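Local atomic coordinates of aspartate-semialdehyde dehydrogenase (Thermus thermophilus, PDB entry 2YV3), a protein that probably catalyses the NADPH-dependent reductive dephosphorylation of L-aspartyl-4-phosphate to L-aspartate-semialdehyde, a step in lysine, threonine and methionine biosynthesis. Residues Phe25-Leu30 / Leu43-Glu48; Arg139-Lys144 / Pro252-Glu257; Glu163-Glu168 / His185-Asn190. One frame throughout, in Å; residues are numbered along the deposited sequence.

Contact 1: residues Phe25-Leu30 / Leu43-Glu48; sequences FPLSEL and LAFRGE
F25 meets R46 through its backbone. Its carbonyl O takes a weak hydrogen bond from R46 NH2, 3.3 Å long and bent to 134° at the hydrogen. The oxygen lies at the edge of the guanidinium, near its plane. The F25 ring itself leads away from this contact. P26 follows as the centre of an inverse gamma turn, and its CD lies over one face of the F25 ring toward the rim. The chain then brings L27 round to R46 and F45. L27 is the main apolar residue here. Its CG sits between the backbone N and the carbonyl carbon; this torsion (chi1 37°) puts CG on the R46 side, and both methyls then lie by the guanidinium. CD1 reaches the edge of the F45 ring, 3.9 Å from F45 CE2. CG lies in the guanidinium plane at its edge, while CD2 approaches that group obliquely. L27 and R46 come from opposite directions. The R46 chain is extended from CG to NE and carries the guanidinium from the turn to the loop at F25 and L27. Its CG lies above one face of the F45 ring, toward the rim. L30 points toward the hairpin and packs on I50 of strand 48-54. On the hairpin side, F45 to E48 form a type I' turn with R46 and G47 at its corners. F45 N to E48 O, at 2.7 Å, helps close it. This turn joins strands 42-45 and 48-54 at the margin of the Rossmann-type sheet. The loop belongs to the beta-alpha-beta unit 3-6, 11-22 and 31-34. F45 also packs on L17 and E21 of helix 11-22, and F25 on L20 of that helix and on W327 of helix 319-327.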
loop_
_atom_site.group_PDB
_atom_site.type_symbol
_atom_site.label_atom_id
_atom_site.label_comp_id
_atom_site.label_asym_id
_atom_site.label_seq_id
_atom_site.Cartn_x
_atom_site.Cartn_y
_atom_site.Cartn_z
ATOM N N PHE A 25 22.605 7.307 26.426
ATOM C CA PHE A 25 22.949 5.987 26.948
ATOM C C PHE A 25 24.316 6.074 27.606
ATOM O O PHE A 25 25.317 6.368 26.959
ATOM C CB PHE A 25 22.960 4.926 25.846
ATOM C CG PHE A 25 22.877 3.515 26.375
ATOM C CD1 PHE A 25 24.025 2.824 26.750
ATOM C CD2 PHE A 25 21.633 2.898 26.560
ATOM C CE1 PHE A 25 23.934 1.532 27.312
ATOM C CE2 PHE A 25 21.532 1.615 27.117
ATOM C CZ PHE A 25 22.677 0.935 27.492
ATOM N N PRO A 26 24.364 5.805 28.914
ATOM C CA PRO A 26 25.557 5.836 29.760
ATOM C C PRO A 26 26.538 4.723 29.492
ATOM O O PRO A 26 26.472 3.678 30.124
ATOM C CB PRO A 26 24.977 5.727 31.162
ATOM C CG PRO A 26 23.889 4.713 30.950
ATOM C CD PRO A 26 23.230 5.214 29.654
ATOM N N LEU A 27 27.433 4.926 28.540
ATOM C CA LEU A 27 28.435 3.911 28.284
ATOM C C LEU A 27 29.649 4.239 29.156
ATOM O O LEU A 27 29.563 5.079 30.060
ATOM C CB LEU A 27 28.830 3.858 26.792
ATOM C CG LEU A 27 28.952 5.078 25.868
ATOM C CD1 LEU A 27 27.642 5.341 25.156
ATOM C CD2 LEU A 27 29.418 6.274 26.675
ATOM N N SER A 28 30.757 3.552 28.894
ATOM C CA SER A 28 32.021 3.733 29.619
ATOM C C SER A 28 33.021 3.642 28.496
ATOM O O SER A 28 33.990 4.399 28.418
ATOM C CB SER A 28 32.241 2.581 30.629
ATOM O OG SER A 28 33.611 2.304 30.904
ATOM N N GLU A 29 32.729 2.696 27.618
ATOM C CA GLU A 29 33.531 2.408 26.459
ATOM C C GLU A 29 32.708 2.751 25.236
ATOM O O GLU A 29 31.544 3.120 25.338
ATOM C CB GLU A 29 33.905 0.924 26.446
ATOM C CG GLU A 29 34.457 0.416 25.119
ATOM C CD GLU A 29 35.732 1.141 24.704
ATOM O OE1 GLU A 29 36.708 1.095 25.486
ATOM O OE2 GLU A 29 35.769 1.749 23.603
ATOM N N LEU A 30 33.321 2.592 24.074
ATOM C CA LEU A 30 32.697 2.902 22.809
ATOM C C LEU A 30 33.414 2.056 21.753
ATOM O O LEU A 30 34.500 2.419 21.307
ATOM C CB LEU A 30 32.900 4.393 22.521
ATOM C CG LEU A 30 34.348 4.916 22.365
ATOM C CD1 LEU A 30 34.304 6.381 22.007
ATOM C CD2 LEU A 30 35.167 4.714 23.643
ATOM N N LEU A 43 33.239 6.984 11.951
ATOM C CA LEU A 43 31.890 7.479 12.161
ATOM C C LEU A 43 32.022 8.638 13.150
ATOM O O LEU A 43 33.114 9.160 13.365
ATOM C CB LEU A 43 30.983 6.373 12.732
ATOM C CG LEU A 43 30.666 5.162 11.852
ATOM C CD1 LEU A 43 31.945 4.582 11.301
ATOM C CD2 LEU A 43 29.919 4.113 12.663
ATOM N N ALA A 44 30.917 9.030 13.763
ATOM C CA ALA A 44 30.945 10.153 14.680
ATOM C C ALA A 44 29.991 9.939 15.821
ATOM O O ALA A 44 28.843 9.530 15.628
ATOM C CB ALA A 44 30.578 11.428 13.938
ATOM N N PHE A 45 30.469 10.240 17.013
ATOM C CA PHE A 45 29.668 10.080 18.197
ATOM C C PHE A 45 29.978 11.267 19.094
ATOM O O PHE A 45 31.114 11.738 19.138
ATOM C CB PHE A 45 30.038 8.761 18.880
ATOM C CG PHE A 45 29.060 8.325 19.918
ATOM C CD1 PHE A 45 27.700 8.245 19.619
ATOM C CD2 PHE A 45 29.487 7.994 21.191
ATOM C CE1 PHE A 45 26.782 7.842 20.577
ATOM C CE2 PHE A 45 28.578 7.587 22.157
ATOM C CZ PHE A 45 27.223 7.511 21.853
ATOM N N ARG A 46 28.971 11.755 19.804
ATOM C CA ARG A 46 29.160 12.905 20.674
ATOM C C ARG A 46 30.062 13.965 19.987
ATOM O O ARG A 46 30.763 14.749 20.647
ATOM C CB ARG A 46 29.737 12.442 22.010
ATOM C CG ARG A 46 28.755 11.597 22.823
ATOM C CD ARG A 46 29.281 11.307 24.234
ATOM N NE ARG A 46 28.277 10.675 25.095
ATOM C CZ ARG A 46 28.193 9.364 25.353
ATOM N NH1 ARG A 46 29.064 8.522 24.823
ATOM N NH2 ARG A 46 27.224 8.895 26.135
ATOM N N GLY A 47 30.011 13.978 18.653
ATOM C CA GLY A 47 30.779 14.916 17.862
ATOM C C GLY A 47 32.206 14.459 17.716
ATOM O O GLY A 47 32.972 14.956 16.887
ATOM N N GLU A 48 32.563 13.492 18.544
ATOM C CA GLU A 48 33.905 12.942 18.541
ATOM C C GLU A 48 33.969 11.806 17.518
ATOM O O GLU A 48 33.025 11.018 17.367
ATOM C CB GLU A 48 34.235 12.433 19.948
ATOM C CG GLU A 48 33.630 13.323 21.053
ATOM C CD GLU A 48 33.500 12.619 22.402
ATOM O OE1 GLU A 48 32.959 11.490 22.447
ATOM O OE2 GLU A 48 33.933 13.204 23.417
#

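Contact 2: residues Arg139-Lys144 / Pro252-Glu257; sequences RAFQAK and PEAARE
The F141 ring meets A254 and A255 with its edge. A254 C and A255 CA lie in the ring plane. One face is occupied by the methyl of its own neighbour, A140 CB, which stands over the ring centre 4.1 Å above the plane. The contact belongs to the dimerisation domain of the semialdehyde dehydrogenase family, where helices pack with a mixed sheet. Here the last turn of helix 125-141 faces helix 252-259. Contact across the pair is apolar, without a hydrogen bond. F141 CG lies anti to the carbonyl carbon (chi1 -50°), which directs the ring at the second helix. An alanine here would remove the ring and is likely to leave a gap beside the A254 and A255 methyls. Straight after F141, Q142 leaves the helix with positive phi, and the chain enters strand 143-151. F141 and Q142 share backbone hydrogen bonds with A247, beside strand 237-246. V250 also packs on F141. The ring tip divides its contacts: F141 CZ lies 4.0 Å from A254 CB, and F141 CE2 lies 3.9 Å from A255 CB.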
loop_
_atom_site.group_PDB
_atom_site.type_symbol
_atom_site.label_atom_id
_atom_site.label_comp_id
_atom_site.label_asym_id
_atom_site.label_seq_id
_atom_site.Cartn_x
_atom_site.Cartn_y
_atom_site.Cartn_z
ATOM N N ARG A 139 -4.180 -6.918 24.422
ATOM C CA ARG A 139 -4.409 -6.962 25.860
ATOM C C ARG A 139 -5.829 -6.554 26.289
ATOM O O ARG A 139 -6.443 -7.203 27.140
ATOM C CB ARG A 139 -3.360 -6.101 26.571
ATOM C CG ARG A 139 -3.309 -4.650 26.119
ATOM C CD ARG A 139 -1.924 -4.007 26.341
ATOM N NE ARG A 139 -1.555 -3.863 27.745
ATOM C CZ ARG A 139 -1.256 -4.873 28.563
ATOM N NH1 ARG A 139 -1.282 -6.123 28.119
ATOM N NH2 ARG A 139 -0.925 -4.632 29.831
ATOM N N ALA A 140 -6.357 -5.495 25.688
ATOM C CA ALA A 140 -7.699 -5.006 26.025
ATOM C C ALA A 140 -8.848 -5.753 25.360
ATOM O O ALA A 140 -9.820 -6.099 26.022
ATOM C CB ALA A 140 -7.820 -3.502 25.688
ATOM N N PHE A 141 -8.723 -6.016 24.062
ATOM C CA PHE A 141 -9.782 -6.655 23.296
ATOM C C PHE A 141 -9.577 -8.071 22.778
ATOM O O PHE A 141 -10.465 -8.612 22.121
ATOM C CB PHE A 141 -10.108 -5.780 22.097
ATOM C CG PHE A 141 -10.340 -4.332 22.438
ATOM C CD1 PHE A 141 -11.333 -3.960 23.345
ATOM C CD2 PHE A 141 -9.590 -3.333 21.810
ATOM C CE1 PHE A 141 -11.581 -2.632 23.617
ATOM C CE2 PHE A 141 -9.833 -1.991 22.078
ATOM C CZ PHE A 141 -10.835 -1.642 22.985
ATOM N N GLN A 142 -8.429 -8.672 23.050
ATOM C CA GLN A 142 -8.149 -10.015 22.554
ATOM C C GLN A 142 -8.498 -10.168 21.076
ATOM O O GLN A 142 -9.665 -10.251 20.698
ATOM C CB GLN A 142 -8.903 -11.083 23.357
ATOM C CG GLN A 142 -8.207 -11.513 24.647
ATOM C CD GLN A 142 -8.317 -13.013 24.888
ATOM O OE1 GLN A 142 -7.964 -13.819 24.014
ATOM N NE2 GLN A 142 -8.802 -13.395 26.071
ATOM N N ALA A 143 -7.469 -10.219 20.243
ATOM C CA ALA A 143 -7.655 -10.374 18.821
ATOM C C ALA A 143 -7.762 -11.868 18.518
ATOM O O ALA A 143 -7.642 -12.709 19.408
ATOM C CB ALA A 143 -6.469 -9.751 18.072
ATOM N N LYS A 144 -8.000 -12.187 17.254
ATOM C CA LYS A 144 -8.111 -13.557 16.820
ATOM C C LYS A 144 -7.858 -13.608 15.327
ATOM O O LYS A 144 -7.740 -14.688 14.755
ATOM C CB LYS A 144 -9.506 -14.107 17.113
ATOM C CG LYS A 144 -10.581 -13.078 17.453
ATOM C CD LYS A 144 -11.986 -13.658 17.259
ATOM C CE LYS A 144 -12.215 -14.939 18.054
ATOM N NZ LYS A 144 -13.377 -15.712 17.519
ATOM N N PRO A 252 -14.313 2.274 18.206
ATOM C CA PRO A 252 -13.196 3.126 17.808
ATOM C C PRO A 252 -12.905 4.140 18.921
ATOM O O PRO A 252 -11.782 4.646 19.036
ATOM C CB PRO A 252 -13.684 3.751 16.496
ATOM C CG PRO A 252 -15.151 3.356 16.398
ATOM C CD PRO A 252 -15.220 2.053 17.075
ATOM N N GLU A 253 -13.911 4.403 19.755
ATOM C CA GLU A 253 -13.737 5.333 20.867
ATOM C C GLU A 253 -13.149 4.680 22.110
ATOM O O GLU A 253 -12.757 5.370 23.041
ATOM C CB GLU A 253 -15.053 6.041 21.225
ATOM C CG GLU A 253 -16.316 5.192 21.078
ATOM C CD GLU A 253 -16.814 5.098 19.633
ATOM O OE1 GLU A 253 -17.152 6.162 19.053
ATOM O OE2 GLU A 253 -16.867 3.968 19.085
ATOM N N ALA A 254 -13.077 3.355 22.134
ATOM C CA ALA A 254 -12.502 2.678 23.283
ATOM C C ALA A 254 -11.061 2.307 22.950
ATOM O O ALA A 254 -10.203 2.225 23.832
ATOM C CB ALA A 254 -13.315 1.435 23.626
ATOM N N ALA A 255 -10.789 2.084 21.670
ATOM C CA ALA A 255 -9.439 1.738 21.243
ATOM C C ALA A 255 -8.584 2.994 21.256
ATOM O O ALA A 255 -7.365 2.917 21.408
ATOM C CB ALA A 255 -9.463 1.126 19.841
ATOM N N ARG A 256 -9.254 4.142 21.114
ATOM C CA ARG A 256 -8.637 5.461 21.097
ATOM C C ARG A 256 -8.089 5.851 22.454
ATOM O O ARG A 256 -6.881 6.040 22.611
ATOM C CB ARG A 256 -9.661 6.498 20.651
ATOM C CG ARG A 256 -9.314 7.174 19.335
ATOM C CD ARG A 256 -10.560 7.706 18.641
ATOM N NE ARG A 256 -11.130 8.884 19.300
ATOM C CZ ARG A 256 -12.415 9.227 19.231
ATOM N NH1 ARG A 256 -13.272 8.475 18.542
ATOM N NH2 ARG A 256 -12.840 10.330 19.826
ATOM N N GLU A 257 -8.974 5.997 23.434
ATOM C CA GLU A 257 -8.549 6.357 24.783
ATOM C C GLU A 257 -7.470 5.357 25.215
ATOM O O GLU A 257 -6.408 5.750 25.685
ATOM C CB GLU A 257 -9.760 6.347 25.744
ATOM C CG GLU A 257 -10.698 7.574 25.588
ATOM C CD GLU A 257 -12.170 7.295 25.954
ATOM O OE1 GLU A 257 -12.826 6.473 25.267
ATOM O OE2 GLU A 257 -12.681 7.909 26.928
#

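Contact 3: residues Glu163-Glu168 / His185-Asn190; sequences EELLTE and HPLPFN
P188, L165 and E168 bury the most surface here. The P188 ring points at helix 159-173 and meets it with CG. P188 CG lies 3.3 Å from E168 CB and 4.2 Å from L165 CD1. P188 is thus received by the near, aliphatic part of E168 and by one branch of L165. The second branch of L165 goes to L187: CD2 of L165 and CD2 of L187 are 4.0 Å apart, and the two side chains cross obliquely. With CG anti to the backbone N (chi1 -171°), L165 brings its branches toward the loop, although its CB does not point there. E168 starts toward the loop, but a bend at chi2 (-47°) leads its carboxylate away. There OE2 accepts from K179 N and OE1 forms a salt bridge with R171, so the buried acid is paired outside the contact. In the dimerisation domain, this joins helix 159-173 to the loop that leads on toward helix 205-219. The loop also belongs to the dimer interface, where N190 OD1 accepts from L280 N of the second subunit and H185 meets Y276 of that subunit. L187 lies about 4 Å, side chain to side chain, from R231, a predicted substrate-binding residue. A water bridges the two segments: it donates to E164 OE2 at 2.8 Å and accepts from L187 N at 3.3 Å.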
loop_
_atom_site.group_PDB
_atom_site.type_symbol
_atom_site.label_atom_id
_atom_site.label_comp_id
_atom_site.label_asym_id
_atom_site.label_seq_id
_atom_site.Cartn_x
_atom_site.Cartn_y
_atom_site.Cartn_z
ATOM N N GLU A 163 19.603 4.951 -1.263
ATOM C CA GLU A 163 20.314 5.816 -2.188
ATOM C C GLU A 163 19.820 5.568 -3.606
ATOM O O GLU A 163 19.597 6.498 -4.385
ATOM C CB GLU A 163 21.798 5.493 -2.109
ATOM C CG GLU A 163 22.700 6.644 -1.791
ATOM C CD GLU A 163 24.168 6.263 -1.964
ATOM O OE1 GLU A 163 24.679 5.493 -1.128
ATOM O OE2 GLU A 163 24.812 6.722 -2.942
ATOM N N GLU A 164 19.659 4.291 -3.928
ATOM C CA GLU A 164 19.211 3.870 -5.244
ATOM C C GLU A 164 17.925 4.594 -5.612
ATOM O O GLU A 164 17.772 5.111 -6.722
ATOM C CB GLU A 164 18.964 2.368 -5.253
ATOM C CG GLU A 164 19.391 1.688 -6.543
ATOM C CD GLU A 164 18.317 0.768 -7.091
ATOM O OE1 GLU A 164 17.755 -0.005 -6.287
ATOM O OE2 GLU A 164 18.040 0.813 -8.316
ATOM N N LEU A 165 17.002 4.636 -4.667
ATOM C CA LEU A 165 15.734 5.275 -4.921
ATOM C C LEU A 165 15.898 6.762 -5.263
ATOM O O LEU A 165 15.144 7.299 -6.072
ATOM C CB LEU A 165 14.803 5.059 -3.715
ATOM C CG LEU A 165 13.324 5.464 -3.812
ATOM C CD1 LEU A 165 12.733 5.119 -5.154
ATOM C CD2 LEU A 165 12.555 4.741 -2.721
ATOM N N LEU A 166 16.886 7.419 -4.669
ATOM C CA LEU A 166 17.094 8.826 -4.934
ATOM C C LEU A 166 17.579 9.008 -6.360
ATOM O O LEU A 166 16.949 9.691 -7.172
ATOM C CB LEU A 166 18.136 9.409 -3.965
ATOM C CG LEU A 166 17.871 9.369 -2.454
ATOM C CD1 LEU A 166 19.123 9.810 -1.733
ATOM C CD2 LEU A 166 16.666 10.248 -2.082
ATOM N N THR A 167 18.718 8.390 -6.641
ATOM C CA THR A 167 19.341 8.449 -7.939
ATOM C C THR A 167 18.428 7.913 -9.026
ATOM O O THR A 167 18.294 8.523 -10.068
ATOM C CB THR A 167 20.676 7.664 -7.929
ATOM O OG1 THR A 167 21.146 7.480 -9.267
ATOM C CG2 THR A 167 20.492 6.314 -7.288
ATOM N N GLU A 168 17.780 6.785 -8.791
ATOM C CA GLU A 168 16.898 6.222 -9.806
ATOM C C GLU A 168 15.690 7.083 -10.144
ATOM O O GLU A 168 15.408 7.332 -11.319
ATOM C CB GLU A 168 16.437 4.824 -9.394
ATOM C CG GLU A 168 17.562 3.787 -9.398
ATOM C CD GLU A 168 18.416 3.843 -10.672
ATOM O OE1 GLU A 168 19.455 4.548 -10.660
ATOM O OE2 GLU A 168 18.040 3.197 -11.686
ATOM N N HIS A 185 13.079 -5.342 -8.864
ATOM C CA HIS A 185 12.734 -4.612 -10.079
ATOM C C HIS A 185 13.045 -3.123 -9.861
ATOM O O HIS A 185 13.626 -2.750 -8.844
ATOM C CB HIS A 185 11.231 -4.790 -10.353
ATOM C CG HIS A 185 10.807 -6.213 -10.552
ATOM N ND1 HIS A 185 10.772 -6.816 -11.792
ATOM C CD2 HIS A 185 10.390 -7.150 -9.667
ATOM C CE1 HIS A 185 10.349 -8.061 -11.661
ATOM N NE2 HIS A 185 10.111 -8.290 -10.382
ATOM N N PRO A 186 12.682 -2.255 -10.827
ATOM C CA PRO A 186 12.958 -0.823 -10.629
ATOM C C PRO A 186 11.838 -0.258 -9.749
ATOM O O PRO A 186 10.673 -0.336 -10.120
ATOM C CB PRO A 186 12.915 -0.249 -12.051
ATOM C CG PRO A 186 13.102 -1.441 -12.937
ATOM C CD PRO A 186 12.334 -2.520 -12.231
ATOM N N LEU A 187 12.179 0.295 -8.587
ATOM C CA LEU A 187 11.155 0.815 -7.680
ATOM C C LEU A 187 10.666 2.247 -7.890
ATOM O O LEU A 187 9.655 2.639 -7.311
ATOM C CB LEU A 187 11.600 0.648 -6.221
ATOM C CG LEU A 187 10.569 1.072 -5.155
ATOM C CD1 LEU A 187 9.369 0.130 -5.153
ATOM C CD2 LEU A 187 11.230 1.070 -3.799
ATOM N N PRO A 188 11.363 3.054 -8.705
ATOM C CA PRO A 188 10.831 4.417 -8.862
ATOM C C PRO A 188 9.438 4.413 -9.489
ATOM O O PRO A 188 9.229 3.811 -10.531
ATOM C CB PRO A 188 11.880 5.097 -9.737
ATOM C CG PRO A 188 13.137 4.439 -9.297
ATOM C CD PRO A 188 12.738 2.973 -9.223
ATOM N N PHE A 189 8.489 5.069 -8.827
ATOM C CA PHE A 189 7.102 5.144 -9.289
ATOM C C PHE A 189 6.485 3.779 -9.515
ATOM O O PHE A 189 5.926 3.490 -10.566
ATOM C CB PHE A 189 7.044 5.984 -10.559
ATOM C CG PHE A 189 7.257 7.436 -10.306
ATOM C CD1 PHE A 189 6.284 8.180 -9.651
ATOM C CD2 PHE A 189 8.445 8.050 -10.660
ATOM C CE1 PHE A 189 6.495 9.519 -9.354
ATOM C CE2 PHE A 189 8.666 9.391 -10.366
ATOM C CZ PHE A 189 7.688 10.126 -9.710
ATOM N N ASN A 190 6.561 2.932 -8.508
ATOM C CA ASN A 190 6.030 1.600 -8.678
ATOM C C ASN A 190 5.970 0.858 -7.354
ATOM O O ASN A 190 6.514 1.318 -6.352
ATOM C CB ASN A 190 6.936 0.859 -9.653
ATOM C CG ASN A 190 6.507 -0.562 -9.880
ATOM O OD1 ASN A 190 5.342 -0.829 -10.149
ATOM N ND2 ASN A 190 7.455 -1.490 -9.785
HETATM O O HOH W 1 15.393 0.648 -9.154
#

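Overall arrangement
From the N terminus, contact 1 comes first. It closes a short loop that holds strand 31-34, tying the turn after helix 11-22 to the edge hairpin of the NAD-binding domain. Contacts 2 and 3 follow in the dimerisation domain. Contact 2 closes a long loop of 107 residues, joining the end of helix 125-141 to helix 252-259. Contact 3 is nested inside that loop and closes a much shorter one, folding the loop after helix 159-173 back on it near the second subunit. None of the contacts cross. They are also separate in space: the centres of contacts 2 and 3 are about 38 Å apart, and contact 1 touches neither.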